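Local coordinates for protein putative pyridoxal phosphate-dependent transferase (Clostridium difficile, PDB 4DQ6) that binds pyridoxal-5'-phosphate and is a putative transferase of the class I and II aminotransferase family, at residues 204-209 with 325-330; 301-306 with 370-375; 349-354 with 383-388. One frame throughout, in Å; residues are numbered along the deposited sequence.

Segments 325-330 and 370-375 of interactions 1 and 2 lie on one antiparallel sheet, as neighbouring strands 327-331 and 367-371, with contact centres about 12 Å apart. Leu328 N to Ile370 O, at 2.8 Å, is a probable hydrogen bond joining them. Interaction 3 is centred about 15 Å from interaction 2 and about 22 Å from interaction 1. Helix 376-390 follows strand 367-371, and Phe305 packs on Leu383 between interactions 2 and 3. Along the chain, segments of interactions 1 and 2 alternate, as do those of 2 and 3; interaction 1 closes before interaction 3 opens. Outward from the cofactor pocket, the centres lie about 6, 16 and 24 Å from the chain's centre.

Interaction 1 (204-209 with 325-330); sequences EIHSDI and TYLLWV. With PLP (pyridoxal-5'-phosphate), chain C.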
# COMPACT_ATOMS: atom_id res chain seq x y z
N GLU A 204 -15.18 -4.17 -10.86
CA GLU A 204 -15.97 -5.34 -10.72
C GLU A 204 -15.65 -5.92 -9.35
O GLU A 204 -15.70 -7.18 -9.11
CB GLU A 204 -15.77 -6.30 -11.91
CG GLU A 204 -16.14 -5.68 -13.24
CD GLU A 204 -16.17 -6.61 -14.42
OE1 GLU A 204 -15.98 -7.84 -14.27
OE2 GLU A 204 -16.49 -6.09 -15.54
N ILE A 205 -15.39 -5.00 -8.41
CA ILE A 205 -14.97 -5.49 -7.10
C ILE A 205 -16.09 -6.34 -6.46
O ILE A 205 -15.80 -7.28 -5.68
CB ILE A 205 -14.50 -4.40 -6.17
CG1 ILE A 205 -13.73 -5.01 -4.95
CG2 ILE A 205 -15.66 -3.58 -5.69
CD1 ILE A 205 -13.06 -3.96 -4.06
N HIS A 206 -17.36 -6.09 -6.72
CA HIS A 206 -18.45 -6.89 -6.09
C HIS A 206 -18.83 -8.13 -6.88
O HIS A 206 -19.89 -8.73 -6.66
CB HIS A 206 -19.71 -6.06 -5.87
CG HIS A 206 -19.54 -4.85 -5.00
ND1 HIS A 206 -19.72 -4.90 -3.62
CD2 HIS A 206 -19.13 -3.56 -5.30
CE1 HIS A 206 -19.47 -3.68 -3.11
NE2 HIS A 206 -19.09 -2.85 -4.13
N SER A 207 -17.95 -8.59 -7.76
CA SER A 207 -18.25 -9.58 -8.80
C SER A 207 -18.62 -10.96 -8.24
O SER A 207 -19.31 -11.74 -8.87
CB SER A 207 -17.06 -9.76 -9.74
OG SER A 207 -15.89 -10.11 -9.01
N ASP A 208 -18.25 -11.22 -6.99
CA ASP A 208 -18.57 -12.52 -6.37
C ASP A 208 -19.81 -12.48 -5.51
O ASP A 208 -20.25 -13.53 -5.00
CB ASP A 208 -17.40 -13.04 -5.50
CG ASP A 208 -16.06 -13.14 -6.25
OD1 ASP A 208 -16.04 -13.70 -7.34
OD2 ASP A 208 -14.99 -12.73 -5.70
N ILE A 209 -20.28 -11.28 -5.21
CA ILE A 209 -21.42 -11.12 -4.31
C ILE A 209 -22.68 -10.98 -5.14
O ILE A 209 -23.15 -9.88 -5.46
CB ILE A 209 -21.20 -9.96 -3.32
CG1 ILE A 209 -19.87 -10.19 -2.52
CG2 ILE A 209 -22.40 -9.88 -2.37
CD1 ILE A 209 -19.44 -8.94 -1.78
N THR A 325 -24.11 -7.39 -4.55
CA THR A 325 -23.62 -6.68 -3.38
C THR A 325 -24.40 -7.13 -2.12
O THR A 325 -25.44 -7.79 -2.22
CB THR A 325 -23.70 -5.13 -3.49
OG1 THR A 325 -24.98 -4.61 -3.15
CG2 THR A 325 -23.21 -4.64 -4.86
N TYR A 326 -23.87 -6.73 -0.98
CA TYR A 326 -24.58 -6.91 0.28
C TYR A 326 -25.19 -5.67 0.85
O TYR A 326 -25.46 -5.53 2.06
CB TYR A 326 -23.68 -7.59 1.31
CG TYR A 326 -22.31 -7.00 1.56
CD1 TYR A 326 -22.16 -5.81 2.25
CD2 TYR A 326 -21.15 -7.68 1.20
CE1 TYR A 326 -20.90 -5.32 2.55
CE2 TYR A 326 -19.89 -7.19 1.50
CZ TYR A 326 -19.78 -6.02 2.23
OH TYR A 326 -18.59 -5.52 2.63
N LEU A 327 -25.47 -4.72 -0.04
CA LEU A 327 -25.84 -3.37 0.29
C LEU A 327 -27.28 -3.15 -0.16
O LEU A 327 -27.61 -3.45 -1.32
CB LEU A 327 -24.89 -2.37 -0.40
CG LEU A 327 -23.40 -2.57 -0.01
CD1 LEU A 327 -22.49 -1.76 -0.98
CD2 LEU A 327 -23.07 -2.23 1.44
N LEU A 328 -28.10 -2.61 0.72
CA LEU A 328 -29.51 -2.41 0.48
C LEU A 328 -29.77 -0.91 0.27
O LEU A 328 -29.25 -0.07 1.02
CB LEU A 328 -30.33 -2.88 1.72
CG LEU A 328 -31.82 -3.13 1.48
CD1 LEU A 328 -32.10 -4.33 0.57
CD2 LEU A 328 -32.49 -3.35 2.87
N TRP A 329 -30.53 -0.56 -0.76
CA TRP A 329 -30.77 0.80 -1.18
C TRP A 329 -32.20 1.13 -0.93
O TRP A 329 -33.09 0.61 -1.63
CB TRP A 329 -30.41 0.89 -2.64
CG TRP A 329 -30.44 2.26 -3.34
CD1 TRP A 329 -31.15 2.64 -4.51
CD2 TRP A 329 -29.61 3.41 -3.03
NE1 TRP A 329 -30.82 3.85 -4.82
CE2 TRP A 329 -29.92 4.39 -4.01
CE3 TRP A 329 -28.73 3.74 -2.01
CZ2 TRP A 329 -29.33 5.66 -4.00
CZ3 TRP A 329 -28.10 4.96 -2.01
CH2 TRP A 329 -28.43 5.94 -2.99
N VAL A 330 -32.45 1.95 0.10
CA VAL A 330 -33.81 2.14 0.60
C VAL A 330 -34.23 3.60 0.43
O VAL A 330 -33.51 4.50 0.82
CB VAL A 330 -33.90 1.77 2.10
CG1 VAL A 330 -35.30 1.98 2.65
CG2 VAL A 330 -33.42 0.34 2.35
N1 PLP C . -15.07 -0.09 -5.78
C2 PLP C . -16.36 -0.21 -5.34
C2A PLP C . -17.57 -0.15 -6.23
C3 PLP C . -16.64 -0.44 -3.94
O3 PLP C . -17.89 -0.54 -3.50
C4 PLP C . -15.53 -0.54 -3.01
C4A PLP C . -15.75 -0.71 -1.53
C5 PLP C . -14.19 -0.41 -3.56
C6 PLP C . -14.01 -0.17 -4.94
C5A PLP C . -13.03 -0.54 -2.62
O4P PLP C . -11.99 0.15 -3.24
P PLP C . -10.53 -0.06 -2.58
O1P PLP C . -10.09 -1.40 -3.07
O2P PLP C . -9.79 1.20 -3.18
O3P PLP C . -10.82 -0.07 -1.05
O HOH W 1 -21.13 -5.80 -1.38
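Thr325, a residue with positive phi (71°), lays a methyl group over one face of the His206 imidazole: CG2 sits 3.9 Å from the ring centroid and 25° off the normal, which meets the criterion for a CH-pi contact. Both ring nitrogens have partners as well. NE2 is hydrogen-bonded to O3 of pyridoxal-5'-phosphate at 2.7 Å, while ND1 meets a water at 2.8 Å that accepts from Tyr326 N, so the ring's rotation is fixed at both nitrogens and the 325-330 backbone is linked to the cofactor.

The backbones join where Thr325 N donates to Ile209 O over 2.8 Å. With CG1 anti to its carbonyl carbon (chi1 -56°), Ile209 turns CD1 to the Tyr326 ring, 3.7 Å from CD2. Thr325 OG1 accepts from Leu327 N in an ST turn that leads into strand 327-331.

Ile205 CG2 packs 3.5 Å from C2 of the cofactor ring. Two type I turns, Glu204 to Ser207 and His206 to Ile209, fold the loop that follows strand 199-203 of the mixed sheet. Beside the cofactor this loop meets the residues leading into strand 327-331, as in fold-type I pyridoxal phosphate enzymes.

Interaction 2 (301-306 with 370-375); sequences SNIDFA and INLACP
The amide of Asn302 meets 370-375 at its edge: ND2 reaches Cys374 O at 2.9 Å and Leu372 O at 3.0 Å, and both acceptors lie within 3° of the amide plane. Two backbone carbonyls thus share one NH2 group, and together they fix the flip of the amide. OD1 at the other end accepts from Arg376 NE, which agrees with that orientation. The bond to Leu372 O is the straighter, with an N-H...O angle of 162°; the Cys374 carbonyl points almost straight at ND2.

Leu372 O also receives a weak bond from Cys374 N, closing an inverse gamma turn centred on Ala373. Just before it, Asn371 OD1 accepts from Ala373 N over 2.9 Å, an Asx turn. Both turns lie where the chain leaves strand 367-371, and Asn302 ND2 spans the first and last carbonyls of the gamma turn.

Beside the polar grip the contact is apolar. Leu372, whose chi1 of -96° departs from the usual staggered values, directs CD2 to the helix surface, where it lies 3.7 Å from Ile303 CG1 and 3.9 Å from Ala306 CB. Leu379 of helix 376-390 also touches Leu372 and Asn302.

Pro375 is the N-cap of that helix, so the arrangement joins helix 289-313 to a strand-turn-helix junction in the C-terminal part of this aminotransferase-family fold.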
# COMPACT_ATOMS: atom_id res chain seq x y z
N SER A 301 -30.82 -14.57 2.78
CA SER A 301 -31.82 -14.64 3.83
C SER A 301 -31.97 -13.34 4.61
O SER A 301 -33.07 -12.85 4.85
CB SER A 301 -31.44 -15.78 4.75
OG SER A 301 -32.44 -15.99 5.74
N ASN A 302 -30.85 -12.72 4.98
CA ASN A 302 -30.87 -11.35 5.58
C ASN A 302 -31.65 -10.36 4.70
O ASN A 302 -32.38 -9.56 5.22
CB ASN A 302 -29.47 -10.78 5.83
CG ASN A 302 -28.90 -11.11 7.23
OD1 ASN A 302 -29.48 -11.94 8.03
ND2 ASN A 302 -27.70 -10.58 7.50
N ILE A 303 -31.37 -10.38 3.39
CA ILE A 303 -32.01 -9.45 2.45
C ILE A 303 -33.52 -9.66 2.43
O ILE A 303 -34.29 -8.72 2.58
CB ILE A 303 -31.36 -9.59 1.08
CG1 ILE A 303 -30.00 -8.93 1.07
CG2 ILE A 303 -32.29 -8.97 0.04
CD1 ILE A 303 -29.11 -9.33 -0.10
N ASP A 304 -33.92 -10.91 2.31
CA ASP A 304 -35.34 -11.26 2.31
C ASP A 304 -36.02 -10.86 3.65
O ASP A 304 -37.09 -10.28 3.66
CB ASP A 304 -35.49 -12.75 2.00
CG ASP A 304 -35.23 -13.09 0.57
OD1 ASP A 304 -35.25 -12.17 -0.30
OD2 ASP A 304 -35.01 -14.27 0.32
N PHE A 305 -35.32 -11.09 4.76
CA PHE A 305 -35.82 -10.70 6.09
C PHE A 305 -36.01 -9.19 6.19
O PHE A 305 -37.05 -8.71 6.64
CB PHE A 305 -34.90 -11.23 7.19
CG PHE A 305 -35.15 -10.60 8.52
CD1 PHE A 305 -36.15 -11.11 9.33
CD2 PHE A 305 -34.45 -9.47 8.94
CE1 PHE A 305 -36.42 -10.53 10.56
CE2 PHE A 305 -34.71 -8.89 10.17
CZ PHE A 305 -35.72 -9.41 10.96
N ALA A 306 -35.01 -8.44 5.70
CA ALA A 306 -35.07 -6.99 5.79
C ALA A 306 -36.17 -6.40 4.95
O ALA A 306 -36.83 -5.49 5.37
CB ALA A 306 -33.72 -6.37 5.41
N ILE A 370 -27.77 0.61 3.33
CA ILE A 370 -27.69 -0.23 4.51
C ILE A 370 -26.86 -1.49 4.22
O ILE A 370 -27.14 -2.23 3.29
CB ILE A 370 -29.06 -0.65 5.03
CG1 ILE A 370 -30.03 0.55 5.09
CG2 ILE A 370 -28.91 -1.24 6.42
CD1 ILE A 370 -31.45 0.25 5.50
N ASN A 371 -25.83 -1.69 5.05
CA ASN A 371 -24.96 -2.85 4.99
C ASN A 371 -25.53 -4.08 5.69
O ASN A 371 -25.67 -4.05 6.90
CB ASN A 371 -23.58 -2.48 5.53
CG ASN A 371 -22.58 -3.60 5.45
OD1 ASN A 371 -22.92 -4.79 5.34
ND2 ASN A 371 -21.31 -3.25 5.67
N LEU A 372 -25.87 -5.13 4.93
CA LEU A 372 -26.50 -6.34 5.47
C LEU A 372 -25.58 -7.48 5.74
O LEU A 372 -26.05 -8.61 6.04
CB LEU A 372 -27.67 -6.75 4.56
CG LEU A 372 -29.05 -6.25 5.01
CD1 LEU A 372 -29.06 -4.73 5.22
CD2 LEU A 372 -30.14 -6.72 4.03
N ALA A 373 -24.27 -7.29 5.65
CA ALA A 373 -23.28 -8.35 5.90
C ALA A 373 -22.96 -8.33 7.37
O ALA A 373 -21.86 -7.96 7.81
CB ALA A 373 -22.00 -8.13 5.05
N CYS A 374 -23.96 -8.73 8.17
CA CYS A 374 -23.81 -8.73 9.62
C CYS A 374 -24.74 -9.82 10.18
O CYS A 374 -25.65 -10.26 9.49
CB CYS A 374 -24.15 -7.39 10.23
SG CYS A 374 -25.85 -6.85 9.97
N PRO A 375 -24.55 -10.23 11.43
CA PRO A 375 -25.47 -11.23 11.98
C PRO A 375 -26.93 -10.78 11.92
O PRO A 375 -27.23 -9.60 12.09
CB PRO A 375 -24.98 -11.40 13.43
CG PRO A 375 -23.52 -11.11 13.35
CD PRO A 375 -23.41 -10.00 12.34

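Interaction 3 (349-354 with 383-388); sequences KGKVAL and LIRIKN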
# COMPACT_ATOMS: atom_id res chain seq x y z
N LYS A 349 -32.14 10.20 16.81
CA LYS A 349 -33.26 9.42 17.33
C LYS A 349 -33.10 7.93 17.16
O LYS A 349 -33.26 7.18 18.10
CB LYS A 349 -34.59 9.91 16.72
CG LYS A 349 -35.82 9.42 17.47
CD LYS A 349 -37.09 10.02 16.84
CE LYS A 349 -38.36 9.75 17.64
NZ LYS A 349 -38.44 8.30 17.95
N GLY A 350 -32.76 7.47 15.96
CA GLY A 350 -32.47 6.05 15.75
C GLY A 350 -31.19 5.54 16.39
O GLY A 350 -31.12 4.39 16.80
N LYS A 351 -30.18 6.39 16.44
CA LYS A 351 -28.81 6.01 16.84
C LYS A 351 -28.28 4.89 15.92
O LYS A 351 -27.75 3.87 16.35
CB LYS A 351 -28.73 5.60 18.30
CG LYS A 351 -29.17 6.66 19.31
CD LYS A 351 -28.54 6.41 20.68
CE LYS A 351 -28.84 5.01 21.25
NZ LYS A 351 -28.18 4.66 22.57
N VAL A 352 -28.40 5.12 14.63
CA VAL A 352 -27.97 4.14 13.64
C VAL A 352 -27.24 4.89 12.53
O VAL A 352 -27.61 6.00 12.21
CB VAL A 352 -29.18 3.28 13.12
CG1 VAL A 352 -30.22 4.17 12.45
CG2 VAL A 352 -28.71 2.11 12.26
N ALA A 353 -26.17 4.27 12.01
CA ALA A 353 -25.31 4.89 10.99
C ALA A 353 -25.49 4.19 9.66
O ALA A 353 -25.05 3.09 9.47
CB ALA A 353 -23.86 4.80 11.45
N LEU A 354 -26.18 4.85 8.74
CA LEU A 354 -26.35 4.39 7.37
C LEU A 354 -25.55 5.31 6.44
O LEU A 354 -25.14 6.41 6.84
CB LEU A 354 -27.83 4.46 6.98
CG LEU A 354 -28.85 3.89 7.97
CD1 LEU A 354 -30.25 4.01 7.37
CD2 LEU A 354 -28.50 2.48 8.35
N LEU A 383 -32.89 -2.49 12.09
CA LEU A 383 -34.22 -2.18 11.51
C LEU A 383 -35.15 -1.61 12.57
O LEU A 383 -35.93 -0.70 12.30
CB LEU A 383 -34.82 -3.39 10.81
CG LEU A 383 -34.07 -3.90 9.59
CD1 LEU A 383 -34.47 -5.32 9.26
CD2 LEU A 383 -34.31 -2.94 8.41
N ILE A 384 -35.06 -2.10 13.81
CA ILE A 384 -35.82 -1.55 14.93
C ILE A 384 -35.45 -0.09 15.22
O ILE A 384 -36.32 0.77 15.41
CB ILE A 384 -35.62 -2.39 16.19
CG1 ILE A 384 -36.21 -3.80 16.03
CG2 ILE A 384 -36.23 -1.63 17.37
CD1 ILE A 384 -35.74 -4.76 17.13
N ARG A 385 -34.14 0.22 15.12
CA ARG A 385 -33.66 1.60 15.26
C ARG A 385 -34.15 2.54 14.16
O ARG A 385 -34.57 3.68 14.42
CB ARG A 385 -32.12 1.64 15.39
CG ARG A 385 -31.62 1.04 16.71
CD ARG A 385 -30.10 1.24 16.92
NE ARG A 385 -29.72 0.62 18.20
CZ ARG A 385 -28.77 1.07 19.00
NH1 ARG A 385 -27.99 2.10 18.69
NH2 ARG A 385 -28.57 0.42 20.16
N ILE A 386 -34.19 2.03 12.94
CA ILE A 386 -34.65 2.83 11.82
C ILE A 386 -36.13 3.10 12.02
O ILE A 386 -36.59 4.23 11.89
CB ILE A 386 -34.38 2.10 10.48
CG1 ILE A 386 -32.88 2.04 10.21
CG2 ILE A 386 -35.09 2.82 9.35
CD1 ILE A 386 -32.38 1.02 9.19
N LYS A 387 -36.89 2.08 12.42
CA LYS A 387 -38.34 2.26 12.68
C LYS A 387 -38.56 3.31 13.81
O LYS A 387 -39.41 4.20 13.70
CB LYS A 387 -38.97 0.91 13.01
CG LYS A 387 -40.48 0.93 13.24
CD LYS A 387 -41.00 -0.49 13.39
CE LYS A 387 -40.66 -1.18 14.70
NZ LYS A 387 -41.42 -2.48 14.85
N ASN A 388 -37.72 3.27 14.85
CA ASN A 388 -37.81 4.29 15.89
C ASN A 388 -37.51 5.69 15.33
O ASN A 388 -38.20 6.66 15.65
CB ASN A 388 -36.84 4.00 17.03
CG ASN A 388 -37.02 4.98 18.19
OD1 ASN A 388 -38.14 5.21 18.63
ND2 ASN A 388 -35.93 5.58 18.64
O HOH W 2 -36.60 7.84 20.68
O HOH W 3 -33.48 3.88 18.23
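Helix 339-350 ends against helix 376-390 with a close backbone approach: Gly350 and Arg385 have CA atoms 4.6 Å apart. Gly350, having no side chain, lets the helices come this near, and its carbonyl O lies 3.2 Å from Arg385 CB. Lys351 then leaves the helix with positive phi (58°), a left-handed conformation that turns the chain into strand 352-353. On the other side, 383-388 stays helical throughout.

Arg385 is extended from CG to NE and runs past the Gly350 carbonyl, so that NH1 arrives at Lys351 O. This hydrogen bond is 2.9 Å long, the oxygen lying only 2° out of the guanidinium plane while the donor is tilted 22° from the carbonyl plane. At the other end, Lys349 reaches across Asn388: a bend at chi4 brings NZ to Asn388 O at 2.8 Å, above the carbonyl plane rather than on a lone pair. NZ also has a weak, long ion pair with the terminal carboxylate of Asn391. A water linked to Gly350 O at 2.8 Å also accepts from Asn388 ND2, bridging the two segments beside the direct bonds.

The end of Ile386 reaches the 349-354 segment. Its CG1 lies 4.1 Å from Val352 CG1, and its CD1 is the same distance from Leu354 CD1, beside Ile370 of the sheet.

The contact thus pairs a buried apolar side with a polar, more exposed one. Lys351 NZ and Arg385 NH1 stand 4.7 Å apart, a like-charge neighbourhood that would be somewhat unfavourable, while the weak, long ion pair of Arg385 with Glu381 may offset it in part. Lys349 and Arg385 each donate an N-H to a carbonyl at or just beyond the C-terminal end of a helix, where the helix dipole would probably strengthen the attraction.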